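Local coordinates for sugar kinase (PDB 2RBC), which probably transfers a phosphate group from ATP to a sugar, as a putative ribokinase-like member of the pfkB family of carbohydrate kinases, at residues H259-M264 with A295-S300; M286-Q291 with P317-T322; S299-A304 with E324-W329; Q236-V241 with G280-A285. All blocks are in the same frame, centred on the assembly; numbering follows the deposited sequence. Where two conformers were deposited one is given.

Contact 1: H259-M264 with A295-S300; sequences HFQTTM and AVRLSS. With SO4 (sulfate ion), chain B.
Val296 is the first residue of helix segment 295-300 to meet segment 259-264, the end of a strand and the loop after it: its CG1 lies 3.8 Å from Gln261 CB, the two side chains lying alongside but pointing opposite ways. One residue on, Arg297 runs nearly perpendicular to the Gln261 side chain, amide and guanidinium planes 73° apart. Its NE donates to Gln261 OE1 at 3.0 Å, reaching the oxygen from above the carbonyl plane and not along a lone pair; Arg293 of the same helix also donates to this OE1. Gln261 NE2 is turned back to the carbonyl O of Thr262 at 2.8 Å, a nearly straight bond in the plane of that carbonyl, and the chain bend at chi2 (56°) lets the amide fold over its own strand end in this way. Here the chain runs out of strand 258-261, last in sequence of the large sheet in this ribokinase-like fold, alongside helix 292-307. A sulfate, probably from the crystallisation liquor, sits beside the amide and guanidinium groups: its O2 receives Gln261 NE2 at 2.6 Å and Arg297 NH2 at 2.9 Å, and Arg332 binds the same ion. At Ser300, CB packs 3.5 Å from Thr263 OG1. Two waters bridge the segments, one donating to both Gln261 O and Ser300 OG, the other bonded to Thr263 OG1 and donating to Ser300 O. Ser300 OG itself donates back to Val296 O at 2.8 Å.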
loop_
_atom_site.group_PDB
_atom_site.type_symbol
_atom_site.label_atom_id
_atom_site.label_comp_id
_atom_site.label_asym_id
_atom_site.label_seq_id
_atom_site.Cartn_x
_atom_site.Cartn_y
_atom_site.Cartn_z
ATOM N N HIS A 259 -35.502 -2.797 -22.115
ATOM C CA HIS A 259 -35.348 -1.339 -22.235
ATOM C C HIS A 259 -33.886 -1.038 -22.271
ATOM O O HIS A 259 -33.067 -1.780 -21.727
ATOM C CB HIS A 259 -35.980 -0.625 -21.041
ATOM C CG HIS A 259 -37.410 -0.981 -20.845
ATOM N ND1 HIS A 259 -38.398 -0.575 -21.716
ATOM C CD2 HIS A 259 -38.012 -1.770 -19.931
ATOM C CE1 HIS A 259 -39.554 -1.081 -21.322
ATOM N NE2 HIS A 259 -39.348 -1.799 -20.234
ATOM N N PHE A 260 -33.563 0.091 -22.876
ATOM C CA PHE A 260 -32.205 0.535 -22.999
ATOM C C PHE A 260 -32.127 2.034 -22.700
ATOM O O PHE A 260 -33.006 2.823 -23.106
ATOM C CB PHE A 260 -31.670 0.265 -24.405
ATOM C CG PHE A 260 -30.307 0.856 -24.647
ATOM C CD1 PHE A 260 -29.213 0.362 -23.983
ATOM C CD2 PHE A 260 -30.130 1.913 -25.519
ATOM C CE1 PHE A 260 -27.964 0.910 -24.169
ATOM C CE2 PHE A 260 -28.896 2.464 -25.708
ATOM C CZ PHE A 260 -27.808 1.963 -25.033
ATOM N N GLN A 261 -31.054 2.408 -22.011
ATOM C CA GLN A 261 -30.761 3.805 -21.726
ATOM C C GLN A 261 -29.291 4.083 -21.996
ATOM O O GLN A 261 -28.411 3.478 -21.414
ATOM C CB GLN A 261 -31.109 4.134 -20.263
ATOM C CG GLN A 261 -30.805 5.577 -19.815
ATOM C CD GLN A 261 -31.480 6.598 -20.681
ATOM O OE1 GLN A 261 -32.708 6.657 -20.713
ATOM N NE2 GLN A 261 -30.699 7.413 -21.397
ATOM N N THR A 262 -29.030 5.015 -22.899
ATOM C CA THR A 262 -27.668 5.401 -23.185
ATOM C C THR A 262 -27.158 6.232 -22.013
ATOM O O THR A 262 -27.949 6.788 -21.246
ATOM C CB THR A 262 -27.577 6.193 -24.497
ATOM O OG1 THR A 262 -26.221 6.225 -24.940
ATOM C CG2 THR A 262 -28.084 7.607 -24.328
ATOM N N THR A 263 -25.844 6.298 -21.870
ATOM C CA THR A 263 -25.239 7.122 -20.856
ATOM C C THR A 263 -24.579 8.355 -21.483
ATOM O O THR A 263 -24.465 8.481 -22.710
ATOM C CB THR A 263 -24.290 6.350 -19.900
ATOM O OG1 THR A 263 -23.955 7.232 -18.837
ATOM C CG2 THR A 263 -22.986 5.853 -20.575
HETATM N N MSE A 264 -24.233 9.292 -20.606
HETATM C CA MSE A 264 -23.557 10.523 -20.957
HETATM C C MSE A 264 -22.097 10.241 -21.260
HETATM O O MSE A 264 -21.386 9.635 -20.453
HETATM C CB MSE A 264 -23.643 11.506 -19.793
HETATM C CG MSE A 264 -22.993 12.821 -20.092
HETATM SE SE MSE A 264 -23.342 14.116 -18.672
HETATM C CE MSE A 264 -22.112 13.482 -17.247
ATOM N N ALA A 295 -34.432 6.536 -12.779
ATOM C CA ALA A 295 -33.422 5.998 -11.867
ATOM C C ALA A 295 -32.177 5.525 -12.613
ATOM O O ALA A 295 -31.066 5.740 -12.170
ATOM C CB ALA A 295 -34.010 4.886 -11.066
ATOM N N VAL A 296 -32.359 4.880 -13.754
ATOM C CA VAL A 296 -31.234 4.452 -14.547
ATOM C C VAL A 296 -30.485 5.675 -15.070
ATOM O O VAL A 296 -29.276 5.685 -15.087
ATOM C CB VAL A 296 -31.658 3.543 -15.676
ATOM C CG1 VAL A 296 -30.487 3.315 -16.637
ATOM C CG2 VAL A 296 -32.183 2.203 -15.144
ATOM N N ARG A 297 -31.209 6.680 -15.549
ATOM C CA ARG A 297 -30.578 7.929 -15.994
ATOM C C ARG A 297 -29.753 8.626 -14.929
ATOM O O ARG A 297 -28.599 8.985 -15.181
ATOM C CB ARG A 297 -31.617 8.929 -16.497
ATOM C CG ARG A 297 -32.086 8.649 -17.867
ATOM C CD ARG A 297 -33.324 9.402 -18.177
ATOM N NE ARG A 297 -33.660 9.231 -19.571
ATOM C CZ ARG A 297 -34.568 9.958 -20.206
ATOM N NH1 ARG A 297 -35.265 10.889 -19.576
ATOM N NH2 ARG A 297 -34.763 9.761 -21.487
ATOM N N LEU A 298 -30.345 8.847 -13.759
ATOM C CA LEU A 298 -29.658 9.517 -12.673
ATOM C C LEU A 298 -28.386 8.763 -12.264
ATOM O O LEU A 298 -27.347 9.391 -12.062
ATOM C CB LEU A 298 -30.586 9.662 -11.456
ATOM C CG LEU A 298 -30.117 10.525 -10.285
ATOM C CD1 LEU A 298 -30.107 12.030 -10.590
ATOM C CD2 LEU A 298 -30.937 10.178 -9.024
ATOM N N SER A 299 -28.490 7.435 -12.145
ATOM C CA SER A 299 -27.364 6.594 -11.771
ATOM C C SER A 299 -26.261 6.634 -12.819
ATOM O O SER A 299 -25.063 6.671 -12.472
ATOM C CB SER A 299 -27.839 5.162 -11.585
ATOM O OG SER A 299 -28.897 5.100 -10.665
ATOM N N SER A 300 -26.669 6.633 -14.091
ATOM C CA SER A 300 -25.747 6.735 -15.202
ATOM C C SER A 300 -24.977 8.042 -15.201
ATOM O O SER A 300 -23.751 8.047 -15.370
ATOM C CB SER A 300 -26.480 6.612 -16.549
ATOM O OG SER A 300 -26.996 5.301 -16.691
HETATM S S SO4 B . -31.801 9.551 -23.771
HETATM O O1 SO4 B . -32.788 10.355 -24.485
HETATM O O2 SO4 B . -32.468 8.681 -22.815
HETATM O O3 SO4 B . -31.063 8.684 -24.695
HETATM O O4 SO4 B . -30.916 10.479 -23.070
HETATM O O HOH W 1 -26.624 3.857 -18.955
HETATM O O HOH W 2 -22.422 6.275 -16.929
#

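Contact 2: M286-Q291 with P317-T322; sequences MAEGMQ and PTREET
Two side chains, Glu288 and Arg319, span a gap of 13.2 Å between their own CA atoms, and these are the closest CA atoms of segments 286-291 and 317-322. They come from opposite directions and meet in an end-on, two-pronged salt bridge. Arg319 NH2 donates to Glu288 OE1 at 2.9 Å, almost straight at 173°, and uses the syn lone pair of that oxygen. Alongside, NH1 of Arg319 reaches Glu288 OE2 at 3.0 Å, also on the syn side but somewhat out of the carboxylate plane. With the two planes only 19° apart, the paired bonds hold both flat groups against rotation. The glutamate chain runs straight out beyond CG, whereas the arginine bends at chi2 (54°) before extending again. A methyl group completes the contact, CE of selenomethionine Met290 resting 3.6 Å from Arg319 NH2. The guanidinium has further partners: NE forms a salt bridge with Glu323, and NH1 also donates to the carbonyl of Met79, so that every nitrogen of the group is engaged. Both backbones are at helix ends. Gly289, with positive phi, closes helix 274-287 in a Schellman motif. Across the bridge, Thr318 is the N-cap of helix 319-330: its OG1 accepts from Glu321 N at 3.0 Å, and Glu321 OE1 takes the N-H of Thr318 in return, from above the carboxylate plane. The salt bridge thus ties a Schellman-terminated helix to the start of one opened by a classic capping box.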
loop_
_atom_site.group_PDB
_atom_site.type_symbol
_atom_site.label_atom_id
_atom_site.label_comp_id
_atom_site.label_asym_id
_atom_site.label_seq_id
_atom_site.Cartn_x
_atom_site.Cartn_y
_atom_site.Cartn_z
HETATM N N MSE A 286 -34.542 3.981 -5.822
HETATM C CA MSE A 286 -35.567 3.022 -5.404
HETATM C C MSE A 286 -36.194 3.353 -4.039
HETATM O O MSE A 286 -37.414 3.301 -3.897
HETATM C CB MSE A 286 -35.027 1.587 -5.379
HETATM C CG MSE A 286 -34.596 1.034 -6.707
HETATM SE SE MSE A 286 -35.951 1.044 -8.113
HETATM C CE MSE A 286 -35.523 2.802 -8.957
ATOM N N ALA A 287 -35.381 3.721 -3.065
ATOM C CA ALA A 287 -35.874 4.117 -1.746
ATOM C C ALA A 287 -36.791 5.353 -1.897
ATOM O O ALA A 287 -37.845 5.477 -1.233
ATOM C CB ALA A 287 -34.691 4.376 -0.793
ATOM N N GLU A 288 -36.444 6.221 -2.845
ATOM C CA GLU A 288 -37.263 7.382 -3.179
ATOM C C GLU A 288 -38.529 7.101 -4.030
ATOM O O GLU A 288 -39.302 8.012 -4.240
ATOM C CB GLU A 288 -36.420 8.440 -3.915
ATOM C CG GLU A 288 -35.266 8.981 -3.147
ATOM C CD GLU A 288 -34.431 10.013 -3.908
ATOM O OE1 GLU A 288 -34.706 10.278 -5.114
ATOM O OE2 GLU A 288 -33.511 10.575 -3.263
ATOM N N GLY A 289 -38.688 5.888 -4.565
ATOM C CA GLY A 289 -39.838 5.524 -5.352
ATOM C C GLY A 289 -39.772 6.037 -6.778
ATOM O O GLY A 289 -40.797 6.287 -7.415
HETATM N N MSE A 290 -38.571 6.193 -7.304
HETATM C CA MSE A 290 -38.408 6.775 -8.626
HETATM C C MSE A 290 -38.742 5.753 -9.714
HETATM O O MSE A 290 -38.482 4.576 -9.542
HETATM C CB MSE A 290 -36.952 7.222 -8.794
HETATM C CG MSE A 290 -36.763 8.173 -9.912
HETATM SE SE MSE A 290 -34.943 8.875 -9.928
HETATM C CE MSE A 290 -35.011 9.622 -8.176
ATOM N N GLN A 291 -39.313 6.216 -10.830
ATOM C CA GLN A 291 -39.508 5.359 -11.994
ATOM C C GLN A 291 -38.186 4.825 -12.519
ATOM O O GLN A 291 -37.132 5.448 -12.360
ATOM C CB GLN A 291 -40.258 6.096 -13.101
ATOM C CG GLN A 291 -41.686 6.476 -12.716
ATOM C CD GLN A 291 -42.499 5.275 -12.245
ATOM O OE1 GLN A 291 -42.722 4.323 -13.009
ATOM N NE2 GLN A 291 -42.925 5.296 -10.980
ATOM N N PRO A 317 -20.319 12.582 -7.464
ATOM C CA PRO A 317 -20.938 13.926 -7.428
ATOM C C PRO A 317 -22.039 14.113 -6.401
ATOM O O PRO A 317 -22.611 13.148 -5.894
ATOM C CB PRO A 317 -21.533 14.059 -8.829
ATOM C CG PRO A 317 -21.908 12.707 -9.184
ATOM C CD PRO A 317 -20.793 11.819 -8.628
ATOM N N THR A 318 -22.333 15.374 -6.133
ATOM C CA THR A 318 -23.493 15.768 -5.385
ATOM C C THR A 318 -24.751 15.504 -6.188
ATOM O O THR A 318 -24.692 15.297 -7.411
ATOM C CB THR A 318 -23.420 17.243 -4.942
ATOM O OG1 THR A 318 -23.720 18.121 -6.041
ATOM C CG2 THR A 318 -22.046 17.546 -4.329
ATOM N N ARG A 319 -25.892 15.503 -5.485
ATOM C CA ARG A 319 -27.167 15.303 -6.120
ATOM C C ARG A 319 -27.428 16.445 -7.127
ATOM O O ARG A 319 -27.858 16.212 -8.263
ATOM C CB ARG A 319 -28.267 15.267 -5.059
ATOM C CG ARG A 319 -29.653 14.981 -5.547
ATOM C CD ARG A 319 -29.711 13.676 -6.363
ATOM N NE ARG A 319 -31.072 13.303 -6.759
ATOM C CZ ARG A 319 -31.852 12.490 -6.047
ATOM N NH1 ARG A 319 -31.427 11.984 -4.893
ATOM N NH2 ARG A 319 -33.058 12.177 -6.491
ATOM N N GLU A 320 -27.125 17.656 -6.673
ATOM C CA GLU A 320 -27.256 18.881 -7.450
ATOM C C GLU A 320 -26.432 18.835 -8.751
ATOM O O GLU A 320 -26.940 19.114 -9.836
ATOM C CB GLU A 320 -26.823 20.063 -6.588
ATOM C CG GLU A 320 -27.730 20.347 -5.359
ATOM C CD GLU A 320 -27.701 19.246 -4.275
ATOM O OE1 GLU A 320 -26.630 18.581 -4.092
ATOM O OE2 GLU A 320 -28.780 19.055 -3.634
ATOM N N GLU A 321 -25.169 18.444 -8.634
ATOM C CA GLU A 321 -24.267 18.315 -9.799
ATOM C C GLU A 321 -24.811 17.325 -10.806
ATOM O O GLU A 321 -24.791 17.598 -12.014
ATOM C CB GLU A 321 -22.845 17.908 -9.403
ATOM C CG GLU A 321 -22.091 19.011 -8.744
ATOM C CD GLU A 321 -20.835 18.590 -8.042
ATOM O OE1 GLU A 321 -20.536 17.368 -7.869
ATOM O OE2 GLU A 321 -20.119 19.531 -7.637
ATOM N N THR A 322 -25.308 16.185 -10.309
ATOM C CA THR A 322 -25.925 15.154 -11.158
ATOM C C THR A 322 -27.216 15.658 -11.836
ATOM O O THR A 322 -27.398 15.493 -13.061
ATOM C CB THR A 322 -26.192 13.827 -10.370
ATOM O OG1 THR A 322 -25.026 13.444 -9.597
ATOM C CG2 THR A 322 -26.568 12.662 -11.351
#

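Contact 3: S299-A304 with E324-W329; sequences SSVAAA and EAMRQW
Val301 meets segment 324-329 with both of its methyl groups, and the contact can be followed outward from its CB, which is directed at the facing helix. One branch, CG1, lies anti to the backbone N (chi1 175°) and comes to 3.7 Å from Ala325 CB, the methyl of a residue that is itself directed at Val301. The same CG1 reaches the backbone as well, lying 3.9 Å from Met326 N, so the valine is seated against the helix surface and not merely against side-chain ends. The other branch, CG2, turns to Trp329 and sits 3.5 Å from its CE3, with CZ3 of the same ring 3.6 Å away. This methyl approaches the six-membered part of the indole obliquely, with the valine and the indole passing side by side, pointed opposite ways. CG2 also grazes the root of selenomethionine Met326, at 4.0 Å from its CB, before the rest of that chain leads off elsewhere. Val301 is therefore held among three residues spread over about one turn of helix 319-330, Ala325, Met326 and Trp329, and the side-chain contacts are all apolar. The axes of the two short helical segments pass 9.7 Å apart at 109°, a steep crossing that concentrates the meeting around this single valine. Helix 319-330, the last of the chain, thus lies across the outside of helix 292-307, whose Ser299 and Ser300 turn to helix 274-287, while Trp329 also packs on Thr262 just beyond strand 258-261.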
loop_
_atom_site.group_PDB
_atom_site.type_symbol
_atom_site.label_atom_id
_atom_site.label_comp_id
_atom_site.label_asym_id
_atom_site.label_seq_id
_atom_site.Cartn_x
_atom_site.Cartn_y
_atom_site.Cartn_z
ATOM N N SER A 299 -28.490 7.435 -12.145
ATOM C CA SER A 299 -27.364 6.594 -11.771
ATOM C C SER A 299 -26.261 6.634 -12.819
ATOM O O SER A 299 -25.063 6.671 -12.472
ATOM C CB SER A 299 -27.839 5.162 -11.585
ATOM O OG SER A 299 -28.897 5.100 -10.665
ATOM N N SER A 300 -26.669 6.633 -14.091
ATOM C CA SER A 300 -25.747 6.735 -15.202
ATOM C C SER A 300 -24.977 8.042 -15.201
ATOM O O SER A 300 -23.751 8.047 -15.370
ATOM C CB SER A 300 -26.480 6.612 -16.549
ATOM O OG SER A 300 -26.996 5.301 -16.691
ATOM N N VAL A 301 -25.685 9.155 -15.036
ATOM C CA VAL A 301 -25.031 10.442 -15.020
ATOM C C VAL A 301 -24.088 10.578 -13.829
ATOM O O VAL A 301 -22.967 11.081 -13.964
ATOM C CB VAL A 301 -26.079 11.620 -15.075
ATOM C CG1 VAL A 301 -25.406 12.989 -14.932
ATOM C CG2 VAL A 301 -26.863 11.540 -16.407
ATOM N N ALA A 302 -24.533 10.127 -12.671
ATOM C CA ALA A 302 -23.700 10.167 -11.478
ATOM C C ALA A 302 -22.403 9.395 -11.696
ATOM O O ALA A 302 -21.305 9.894 -11.395
ATOM C CB ALA A 302 -24.453 9.623 -10.281
ATOM N N ALA A 303 -22.523 8.207 -12.262
ATOM C CA ALA A 303 -21.348 7.370 -12.563
ATOM C C ALA A 303 -20.425 8.047 -13.549
ATOM O O ALA A 303 -19.233 8.101 -13.346
ATOM C CB ALA A 303 -21.787 5.992 -13.084
ATOM N N ALA A 304 -20.996 8.625 -14.602
ATOM C CA ALA A 304 -20.245 9.385 -15.620
ATOM C C ALA A 304 -19.437 10.521 -14.987
ATOM O O ALA A 304 -18.237 10.670 -15.237
ATOM C CB ALA A 304 -21.199 9.901 -16.754
ATOM N N GLU A 324 -28.136 18.743 -12.526
ATOM C CA GLU A 324 -27.849 19.756 -13.525
ATOM C C GLU A 324 -27.194 19.137 -14.754
ATOM O O GLU A 324 -27.550 19.464 -15.857
ATOM C CB GLU A 324 -26.994 20.877 -12.940
ATOM C CG GLU A 324 -26.556 21.967 -13.908
ATOM C CD GLU A 324 -27.693 22.679 -14.611
ATOM O OE1 GLU A 324 -28.837 22.686 -14.110
ATOM O OE2 GLU A 324 -27.450 23.252 -15.691
ATOM N N ALA A 325 -26.215 18.255 -14.548
ATOM C CA ALA A 325 -25.593 17.558 -15.662
ATOM C C ALA A 325 -26.632 16.828 -16.508
ATOM O O ALA A 325 -26.650 16.910 -17.758
ATOM C CB ALA A 325 -24.489 16.588 -15.141
HETATM N N MSE A 326 -27.560 16.173 -15.824
HETATM C CA MSE A 326 -28.555 15.355 -16.475
HETATM C C MSE A 326 -29.502 16.199 -17.294
HETATM O O MSE A 326 -29.840 15.856 -18.420
HETATM C CB MSE A 326 -29.319 14.540 -15.437
HETATM C CG MSE A 326 -30.381 13.680 -16.083
HETATM SE SE MSE A 326 -31.163 12.459 -14.806
HETATM C CE MSE A 326 -32.052 13.730 -13.598
ATOM N N ARG A 327 -29.907 17.329 -16.731
ATOM C CA ARG A 327 -30.737 18.294 -17.431
ATOM C C ARG A 327 -30.117 18.746 -18.747
ATOM O O ARG A 327 -30.776 18.765 -19.774
ATOM C CB ARG A 327 -30.986 19.476 -16.499
ATOM C CG ARG A 327 -31.909 20.500 -17.034
ATOM C CD ARG A 327 -31.906 21.818 -16.206
ATOM N NE ARG A 327 -30.751 22.731 -16.396
ATOM C CZ ARG A 327 -30.435 23.375 -17.526
ATOM N NH1 ARG A 327 -31.154 23.218 -18.630
ATOM N NH2 ARG A 327 -29.371 24.190 -17.551
ATOM N N GLN A 328 -28.845 19.140 -18.696
ATOM C CA GLN A 328 -28.124 19.582 -19.886
ATOM C C GLN A 328 -27.962 18.451 -20.912
ATOM O O GLN A 328 -28.137 18.665 -22.104
ATOM C CB GLN A 328 -26.758 20.132 -19.500
ATOM C CG GLN A 328 -26.820 21.308 -18.558
ATOM C CD GLN A 328 -25.630 22.255 -18.672
ATOM O OE1 GLN A 328 -24.909 22.283 -19.678
ATOM N NE2 GLN A 328 -25.448 23.065 -17.646
ATOM N N TRP A 329 -27.668 17.257 -20.428
ATOM C CA TRP A 329 -27.491 16.064 -21.274
ATOM C C TRP A 329 -28.767 15.668 -21.978
ATOM O O TRP A 329 -28.757 15.447 -23.188
ATOM C CB TRP A 329 -26.979 14.920 -20.410
ATOM C CG TRP A 329 -26.988 13.600 -21.059
ATOM C CD1 TRP A 329 -26.346 13.232 -22.202
ATOM C CD2 TRP A 329 -27.639 12.427 -20.567
ATOM N NE1 TRP A 329 -26.586 11.895 -22.472
ATOM C CE2 TRP A 329 -27.376 11.382 -21.485
ATOM C CE3 TRP A 329 -28.422 12.163 -19.440
ATOM C CZ2 TRP A 329 -27.865 10.083 -21.304
ATOM C CZ3 TRP A 329 -28.895 10.873 -19.246
ATOM C CH2 TRP A 329 -28.601 9.839 -20.177
#

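Contact 4: Q236-V241 with G280-A285; sequences QTFIAV and GTFALA
The rings of Phe238 and Phe282 meet at a slant, their planes 32° apart and their centroids 5.3 Å from each other. Around the Phe238 ring the circle of flat groups widens: it also meets the rings of Trp250, on the neighbouring antiparallel strand, and of His206, while Phe282 packs on Val208 of strand 206-210. This is strand-to-helix packing in the alpha/beta core of a ribokinase-like fold, where helix 274-287 lies over a face of the large sheet. Strand 238-242 runs parallel to strand 206-210 and antiparallel to strand 248-251, so Phe238 projects from the place where the sheet changes from parallel to antiparallel pairing. The two side chains reach toward each other from opposite directions. In both, the ring carbon CG is anti to the backbone N (chi1 179° in Phe238, -175° in Phe282), which aims each ring at the other segment, so that this one pair spans from strand to helix. Both residues are buried, and the contact between the segments is made entirely by their ring carbons. On the far side of the strand, Ile239 and Val241 pack instead on helix 223-233. At the meeting point the leading corner of Phe282, its CZ, lies 3.4 Å from Phe238 CE1 and 3.6 Å from Phe238 CZ.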
loop_
_atom_site.group_PDB
_atom_site.type_symbol
_atom_site.label_atom_id
_atom_site.label_comp_id
_atom_site.label_asym_id
_atom_site.label_seq_id
_atom_site.Cartn_x
_atom_site.Cartn_y
_atom_site.Cartn_z
ATOM N N GLN A 236 -39.814 -12.290 -11.894
ATOM C CA GLN A 236 -40.476 -11.391 -10.947
ATOM C C GLN A 236 -39.510 -10.349 -10.364
ATOM O O GLN A 236 -39.870 -9.615 -9.442
ATOM C CB GLN A 236 -41.047 -12.256 -9.816
ATOM C CG GLN A 236 -41.883 -11.567 -8.760
ATOM C CD GLN A 236 -41.988 -12.407 -7.448
ATOM O OE1 GLN A 236 -40.979 -12.958 -6.921
ATOM N NE2 GLN A 236 -43.212 -12.526 -6.942
ATOM N N THR A 237 -38.324 -10.241 -10.953
ATOM C CA THR A 237 -37.250 -9.413 -10.447
ATOM C C THR A 237 -36.937 -8.328 -11.473
ATOM O O THR A 237 -36.912 -8.609 -12.686
ATOM C CB THR A 237 -36.023 -10.296 -10.175
ATOM O OG1 THR A 237 -36.417 -11.405 -9.354
ATOM C CG2 THR A 237 -34.863 -9.556 -9.476
ATOM N N PHE A 238 -36.711 -7.097 -11.007
ATOM C CA PHE A 238 -36.043 -6.068 -11.816
ATOM C C PHE A 238 -34.586 -6.493 -12.126
ATOM O O PHE A 238 -33.806 -6.769 -11.211
ATOM C CB PHE A 238 -36.105 -4.706 -11.114
ATOM C CG PHE A 238 -35.412 -3.608 -11.874
ATOM C CD1 PHE A 238 -34.036 -3.466 -11.800
ATOM C CD2 PHE A 238 -36.143 -2.711 -12.667
ATOM C CE1 PHE A 238 -33.400 -2.466 -12.491
ATOM C CE2 PHE A 238 -35.502 -1.715 -13.356
ATOM C CZ PHE A 238 -34.137 -1.590 -13.262
ATOM N N ILE A 239 -34.230 -6.566 -13.419
ATOM C CA ILE A 239 -32.884 -6.950 -13.833
ATOM C C ILE A 239 -32.277 -5.908 -14.766
ATOM O O ILE A 239 -32.844 -5.607 -15.810
ATOM C CB ILE A 239 -32.884 -8.265 -14.618
ATOM C CG1 ILE A 239 -33.581 -9.407 -13.837
ATOM C CG2 ILE A 239 -31.451 -8.641 -15.055
ATOM C CD1 ILE A 239 -32.846 -9.878 -12.607
ATOM N N ALA A 240 -31.116 -5.386 -14.386
ATOM C CA ALA A 240 -30.345 -4.501 -15.236
ATOM C C ALA A 240 -28.941 -5.072 -15.478
ATOM O O ALA A 240 -28.386 -5.748 -14.621
ATOM C CB ALA A 240 -30.251 -3.061 -14.586
ATOM N N VAL A 241 -28.391 -4.816 -16.653
ATOM C CA VAL A 241 -26.981 -5.082 -16.897
ATOM C C VAL A 241 -26.359 -3.779 -17.356
ATOM O O VAL A 241 -26.842 -3.175 -18.336
ATOM C CB VAL A 241 -26.746 -6.192 -17.937
ATOM C CG1 VAL A 241 -25.225 -6.483 -18.060
ATOM C CG2 VAL A 241 -27.510 -7.495 -17.568
ATOM N N GLY A 280 -25.296 2.732 -5.742
ATOM C CA GLY A 280 -25.730 3.515 -4.605
ATOM C C GLY A 280 -26.799 4.514 -5.031
ATOM O O GLY A 280 -27.774 4.685 -4.323
ATOM N N THR A 281 -26.604 5.188 -6.168
ATOM C CA THR A 281 -27.598 6.142 -6.681
ATOM C C THR A 281 -28.899 5.415 -6.972
ATOM O O THR A 281 -29.994 5.895 -6.658
ATOM C CB THR A 281 -27.055 6.852 -7.977
ATOM O OG1 THR A 281 -25.841 7.567 -7.667
ATOM C CG2 THR A 281 -28.065 7.836 -8.531
ATOM N N PHE A 282 -28.779 4.228 -7.558
ATOM C CA PHE A 282 -29.925 3.458 -7.961
ATOM C C PHE A 282 -30.703 2.992 -6.751
ATOM O O PHE A 282 -31.909 3.038 -6.731
ATOM C CB PHE A 282 -29.492 2.269 -8.826
ATOM C CG PHE A 282 -30.652 1.501 -9.371
ATOM C CD1 PHE A 282 -31.286 1.922 -10.528
ATOM C CD2 PHE A 282 -31.131 0.378 -8.706
ATOM C CE1 PHE A 282 -32.391 1.251 -11.017
ATOM C CE2 PHE A 282 -32.238 -0.315 -9.207
ATOM C CZ PHE A 282 -32.866 0.132 -10.362
ATOM N N ALA A 283 -29.990 2.525 -5.739
ATOM C CA ALA A 283 -30.582 2.122 -4.494
ATOM C C ALA A 283 -31.315 3.261 -3.789
ATOM O O ALA A 283 -32.449 3.088 -3.333
ATOM C CB ALA A 283 -29.533 1.523 -3.591
ATOM N N LEU A 284 -30.691 4.430 -3.729
ATOM C CA LEU A 284 -31.382 5.605 -3.262
ATOM C C LEU A 284 -32.598 5.954 -4.127
ATOM O O LEU A 284 -33.644 6.232 -3.571
ATOM C CB LEU A 284 -30.428 6.800 -3.105
ATOM C CG LEU A 284 -31.022 8.145 -2.623
ATOM C CD1 LEU A 284 -31.585 7.995 -1.227
ATOM C CD2 LEU A 284 -29.951 9.232 -2.689
ATOM N N ALA A 285 -32.479 5.914 -5.454
ATOM C CA ALA A 285 -33.639 6.212 -6.339
ATOM C C ALA A 285 -34.836 5.271 -6.045
ATOM O O ALA A 285 -35.995 5.691 -6.025
ATOM C CB ALA A 285 -33.227 6.141 -7.813
#

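Contacts 1 and 4 are buried and both reach the large sheet, contact 4 by an aromatic pair at strand 238-242, contact 1 mainly by polar side chains, waters and a sulfate at the end of strand 258-261. Contact 2 lies at the surface and relies on charge; contact 3, partly buried, joins its side chains by apolar packing alone. Helix 292-307 is shared by contacts 1 and 3, helix 274-287 by contacts 2 and 4, and helix 319-330 by contacts 2 and 3. The contacts also touch one another: Trp329 of contact 3 packs on Gln261 of contact 1, and Ser299 of contacts 1 and 3 packs on Phe282 of contact 4.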